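Local coordinates for protein dihydropyrimidinase (Brevibacillus agri, PDB 3SFW) that probably hydrolyses the ring amide bond of dihydropyrimidines, using zinc ions bound in an amidohydrolase barrel, at residues P52-P64 with G84-S96. Numbering follows the deposited sequence.
With ZN (zinc ion), chain F.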
loop_
_atom_site.group_PDB
_atom_site.type_symbol
_atom_site.label_atom_id
_atom_site.label_comp_id
_atom_site.label_asym_id
_atom_site.label_seq_id
_atom_site.Cartn_x
_atom_site.Cartn_y
_atom_site.Cartn_z
ATOM N N PRO A 52 -27.356 -23.414 -10.420
ATOM C CA PRO A 52 -27.977 -22.349 -11.225
ATOM C C PRO A 52 -27.218 -22.221 -12.544
ATOM O O PRO A 52 -25.979 -22.288 -12.554
ATOM C CB PRO A 52 -27.780 -21.069 -10.364
ATOM C CG PRO A 52 -27.537 -21.600 -8.938
ATOM C CD PRO A 52 -26.723 -22.888 -9.195
ATOM N N GLY A 53 -27.936 -22.034 -13.640
ATOM C CA GLY A 53 -27.254 -21.980 -14.943
ATOM C C GLY A 53 -26.229 -20.880 -14.888
ATOM O O GLY A 53 -26.506 -19.803 -14.364
ATOM N N GLY A 54 -25.048 -21.119 -15.468
ATOM C CA GLY A 54 -24.058 -20.044 -15.561
ATOM C C GLY A 54 -24.609 -18.837 -16.309
ATOM O O GLY A 54 -25.426 -18.980 -17.176
ATOM N N ILE A 55 -24.181 -17.626 -15.927
ATOM C CA ILE A 55 -24.559 -16.416 -16.680
ATOM C C ILE A 55 -23.251 -15.798 -17.085
ATOM O O ILE A 55 -22.397 -15.537 -16.238
ATOM C CB ILE A 55 -25.327 -15.410 -15.792
ATOM C CG1 ILE A 55 -26.610 -16.079 -15.245
ATOM C CG2 ILE A 55 -25.647 -14.110 -16.600
ATOM C CD1 ILE A 55 -27.326 -15.197 -14.209
ATOM N N ASP A 56 -22.999 -15.745 -18.398
ATOM C CA ASP A 56 -21.745 -15.215 -18.908
ATOM C C ASP A 56 -21.917 -13.770 -19.312
ATOM O O ASP A 56 -22.631 -13.488 -20.254
ATOM C CB ASP A 56 -21.316 -16.010 -20.158
ATOM C CG ASP A 56 -19.886 -15.675 -20.618
ATOM O OD1 ASP A 56 -19.323 -14.638 -20.230
ATOM O OD2 ASP A 56 -19.318 -16.475 -21.401
ATOM N N PRO A 57 -21.371 -12.839 -18.519
ATOM C CA PRO A 57 -21.620 -11.432 -18.794
ATOM C C PRO A 57 -20.704 -10.868 -19.890
ATOM O O PRO A 57 -20.614 -9.637 -20.024
ATOM C CB PRO A 57 -21.236 -10.742 -17.481
ATOM C CG PRO A 57 -20.124 -11.639 -16.888
ATOM C CD PRO A 57 -20.639 -13.053 -17.248
ATOM N N HIS A 58 -19.954 -11.720 -20.579
ATOM C CA HIS A 58 -18.917 -11.179 -21.456
ATOM C C HIS A 58 -18.804 -11.956 -22.768
ATOM O O HIS A 58 -17.958 -12.845 -22.914
ATOM C CB HIS A 58 -17.572 -11.094 -20.720
ATOM C CG HIS A 58 -16.554 -10.227 -21.410
ATOM N ND1 HIS A 58 -15.576 -9.542 -20.716
ATOM C CD2 HIS A 58 -16.417 -9.872 -22.716
ATOM C CE1 HIS A 58 -14.862 -8.820 -21.570
ATOM N NE2 HIS A 58 -15.359 -9.003 -22.786
ATOM N N THR A 59 -19.712 -11.660 -23.714
ATOM C CA THR A 59 -19.686 -12.391 -25.010
ATOM C C THR A 59 -19.699 -11.418 -26.187
ATOM O O THR A 59 -20.121 -10.270 -26.047
ATOM C CB THR A 59 -20.851 -13.394 -25.151
ATOM O OG1 THR A 59 -22.111 -12.698 -25.207
ATOM C CG2 THR A 59 -20.904 -14.328 -23.879
ATOM N N HIS A 60 -19.187 -11.882 -27.325
ATOM C CA HIS A 60 -19.116 -11.098 -28.551
ATOM C C HIS A 60 -19.565 -11.976 -29.730
ATOM O O HIS A 60 -18.735 -12.397 -30.570
ATOM C CB HIS A 60 -17.670 -10.614 -28.797
ATOM C CG HIS A 60 -17.144 -9.734 -27.704
ATOM N ND1 HIS A 60 -17.512 -8.409 -27.585
ATOM C CD2 HIS A 60 -16.326 -10.001 -26.660
ATOM C CE1 HIS A 60 -16.881 -7.872 -26.549
ATOM N NE2 HIS A 60 -16.178 -8.830 -25.951
ATOM N N LEU A 61 -20.855 -12.314 -29.757
ATOM C CA LEU A 61 -21.344 -13.193 -30.829
ATOM C C LEU A 61 -21.644 -12.362 -32.097
ATOM O O LEU A 61 -22.218 -11.259 -32.017
ATOM C CB LEU A 61 -22.630 -13.893 -30.360
ATOM C CG LEU A 61 -22.508 -14.655 -29.032
ATOM C CD1 LEU A 61 -23.811 -15.447 -28.766
ATOM C CD2 LEU A 61 -21.313 -15.655 -29.120
ATOM N N ASP A 62 -21.319 -12.923 -33.271
ATOM C CA ASP A 62 -21.546 -12.245 -34.541
ATOM C C ASP A 62 -21.012 -10.828 -34.542
ATOM O O ASP A 62 -21.702 -9.879 -34.980
ATOM C CB ASP A 62 -23.043 -12.242 -34.890
ATOM C CG ASP A 62 -23.302 -12.068 -36.390
ATOM O OD1 ASP A 62 -22.559 -12.644 -37.224
ATOM O OD2 ASP A 62 -24.269 -11.354 -36.728
ATOM N N MET A 63 -19.826 -10.655 -33.986
ATOM C CA MET A 63 -19.270 -9.323 -33.790
ATOM C C MET A 63 -18.352 -8.963 -34.966
ATOM O O MET A 63 -17.404 -9.686 -35.267
ATOM C CB MET A 63 -18.414 -9.330 -32.513
ATOM C CG MET A 63 -17.736 -7.951 -32.227
ATOM S SD MET A 63 -16.244 -8.234 -31.241
ATOM C CE MET A 63 -15.742 -6.613 -30.789
ATOM N N PRO A 64 -18.558 -7.796 -35.568
ATOM C CA PRO A 64 -17.568 -7.330 -36.566
ATOM C C PRO A 64 -16.315 -6.775 -35.882
ATOM O O PRO A 64 -16.419 -5.836 -35.078
ATOM C CB PRO A 64 -18.314 -6.189 -37.291
ATOM C CG PRO A 64 -19.281 -5.641 -36.229
ATOM C CD PRO A 64 -19.642 -6.816 -35.317
ATOM N N GLY A 84 -21.986 -25.942 -22.425
ATOM C CA GLY A 84 -20.970 -25.613 -21.424
ATOM C C GLY A 84 -21.537 -25.240 -20.054
ATOM O O GLY A 84 -20.777 -24.901 -19.149
ATOM N N GLY A 85 -22.852 -25.368 -19.913
ATOM C CA GLY A 85 -23.533 -25.133 -18.597
ATOM C C GLY A 85 -23.890 -23.687 -18.340
ATOM O O GLY A 85 -24.175 -23.307 -17.194
ATOM N N THR A 86 -23.969 -22.889 -19.414
ATOM C CA THR A 86 -24.313 -21.459 -19.292
ATOM C C THR A 86 -25.697 -21.257 -19.921
ATOM O O THR A 86 -25.932 -21.642 -21.068
ATOM C CB THR A 86 -23.226 -20.581 -19.970
ATOM O OG1 THR A 86 -22.045 -20.606 -19.160
ATOM C CG2 THR A 86 -23.691 -19.118 -20.140
ATOM N N THR A 87 -26.620 -20.682 -19.154
ATOM C CA THR A 87 -27.995 -20.515 -19.578
ATOM C C THR A 87 -28.415 -19.063 -19.955
ATOM O O THR A 87 -29.546 -18.851 -20.461
ATOM C CB THR A 87 -28.990 -21.105 -18.538
ATOM O OG1 THR A 87 -28.697 -20.543 -17.258
ATOM C CG2 THR A 87 -28.850 -22.622 -18.445
ATOM N N SER A 88 -27.578 -18.059 -19.621
ATOM C CA SER A 88 -27.845 -16.677 -20.032
ATOM C C SER A 88 -26.527 -16.051 -20.412
ATOM O O SER A 88 -25.474 -16.390 -19.820
ATOM C CB SER A 88 -28.433 -15.887 -18.838
ATOM O OG SER A 88 -29.777 -16.240 -18.708
ATOM N N ILE A 89 -26.556 -15.138 -21.383
ATOM C CA ILE A 89 -25.388 -14.367 -21.732
ATOM C C ILE A 89 -25.721 -12.891 -21.751
ATOM O O ILE A 89 -26.908 -12.505 -21.868
ATOM C CB ILE A 89 -24.837 -14.727 -23.178
ATOM C CG1 ILE A 89 -25.905 -14.444 -24.260
ATOM C CG2 ILE A 89 -24.396 -16.206 -23.247
ATOM C CD1 ILE A 89 -25.330 -14.543 -25.666
ATOM N N VAL A 90 -24.684 -12.058 -21.650
ATOM C CA VAL A 90 -24.891 -10.636 -21.841
ATOM C C VAL A 90 -23.827 -10.198 -22.814
ATOM O O VAL A 90 -22.598 -10.326 -22.535
ATOM C CB VAL A 90 -24.814 -9.818 -20.518
ATOM C CG1 VAL A 90 -25.407 -8.402 -20.772
ATOM C CG2 VAL A 90 -25.640 -10.545 -19.381
ATOM N N ASP A 91 -24.292 -9.818 -24.007
ATOM C CA ASP A 91 -23.407 -9.578 -25.152
ATOM C C ASP A 91 -23.180 -8.075 -25.370
ATOM O O ASP A 91 -24.067 -7.262 -25.112
ATOM C CB ASP A 91 -24.102 -10.189 -26.386
ATOM C CG ASP A 91 -23.164 -10.355 -27.565
ATOM O OD1 ASP A 91 -23.070 -9.411 -28.366
ATOM O OD2 ASP A 91 -22.520 -11.447 -27.652
ATOM N N PHE A 92 -21.994 -7.703 -25.860
ATOM C CA PHE A 92 -21.700 -6.293 -26.142
ATOM C C PHE A 92 -22.243 -5.767 -27.482
ATOM O O PHE A 92 -21.666 -6.032 -28.565
ATOM C CB PHE A 92 -20.173 -6.065 -26.041
ATOM C CG PHE A 92 -19.662 -6.161 -24.633
ATOM C CD1 PHE A 92 -19.128 -7.349 -24.135
ATOM C CD2 PHE A 92 -19.707 -5.063 -23.811
ATOM C CE1 PHE A 92 -18.662 -7.443 -22.854
ATOM C CE2 PHE A 92 -19.262 -5.149 -22.491
ATOM C CZ PHE A 92 -18.759 -6.365 -22.005
ATOM N N CYS A 93 -23.228 -4.887 -27.373
ATOM C CA CYS A 93 -23.739 -4.145 -28.538
ATOM C C CYS A 93 -22.801 -2.974 -28.856
ATOM O O CYS A 93 -22.614 -2.030 -28.041
ATOM C CB CYS A 93 -25.144 -3.642 -28.200
ATOM S SG CYS A 93 -25.811 -2.541 -29.483
ATOM N N LEU A 94 -22.157 -3.037 -30.021
ATOM C CA LEU A 94 -21.177 -2.020 -30.376
ATOM C C LEU A 94 -21.856 -0.849 -31.059
ATOM O O LEU A 94 -22.858 -1.021 -31.744
ATOM C CB LEU A 94 -20.144 -2.599 -31.325
ATOM C CG LEU A 94 -19.467 -3.861 -30.815
ATOM C CD1 LEU A 94 -18.387 -4.266 -31.867
ATOM C CD2 LEU A 94 -18.811 -3.640 -29.411
ATOM N N THR A 95 -21.255 0.320 -30.915
ATOM C CA THR A 95 -21.784 1.542 -31.552
ATOM C C THR A 95 -20.670 2.240 -32.341
ATOM O O THR A 95 -19.489 1.979 -32.142
ATOM C CB THR A 95 -22.305 2.524 -30.499
ATOM O OG1 THR A 95 -21.232 2.897 -29.603
ATOM C CG2 THR A 95 -23.420 1.893 -29.705
ATOM N N SER A 96 -21.061 3.124 -33.252
ATOM C CA SER A 96 -20.089 3.955 -33.968
ATOM C C SER A 96 -20.458 5.432 -33.803
ATOM O O SER A 96 -21.624 5.766 -33.632
ATOM C CB SER A 96 -20.021 3.560 -35.459
ATOM O OG SER A 96 -21.308 3.594 -36.064
HETATM ZN ZN ZN F . -14.561 -8.369 -24.670
HETATM O O HOH W 1 -19.414 -7.342 -29.411
HETATM O O HOH W 2 -21.314 -9.173 -30.371
#
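Asp56 and Val90 sit on neighbouring parallel strands, 54-59 and 86-93, of the TIM-like barrel of the amidohydrolase family. The helix 74-83 lies between them in sequence, giving a beta-alpha-beta crossover. Backbone bonds join the strands: Asp56 N gives to Ser88 O, and Val90 N to Asp56 O, both at 2.9 Å. Beta bulges interrupt the register after Gly54 and after Asp56.

At the C-terminal strand ends lies the metal site. His58 and His60, the HxH pair of the family, each bind zinc through NE2 at 2.1 Å; Asp315 and the carboxylated Lys150 complete the site. His58 ND1 bonds to Glu262. Phe92 packs against both histidines. Its edge makes a T-shaped contact with one face of His58, with CE1 3.3 Å from His58 CD2. The His60 ring lies nearly parallel to Phe92, planes at 18°, but slid aside. Water 1 links His60 ND1 to Phe92 O.

Asp91 CG stands opposite the backbone N (chi1 -165°), which carries the carboxylate to Thr59 and Leu61. Its OD2 takes Leu61 N on the syn lone pair at 2.8 Å, almost straight at 174°. Thr59 OG1 gives to the same oxygen from its anti side, somewhat out of the carboxylate plane. With an alanine here, both donors would probably lose their shared acceptor, and the chain around His60 would be held less firmly.

Met63 CE packs on Leu94 CD1. Leu61 CD1 and Ile89 CD1 meet tip to tip, 3.6 Å apart.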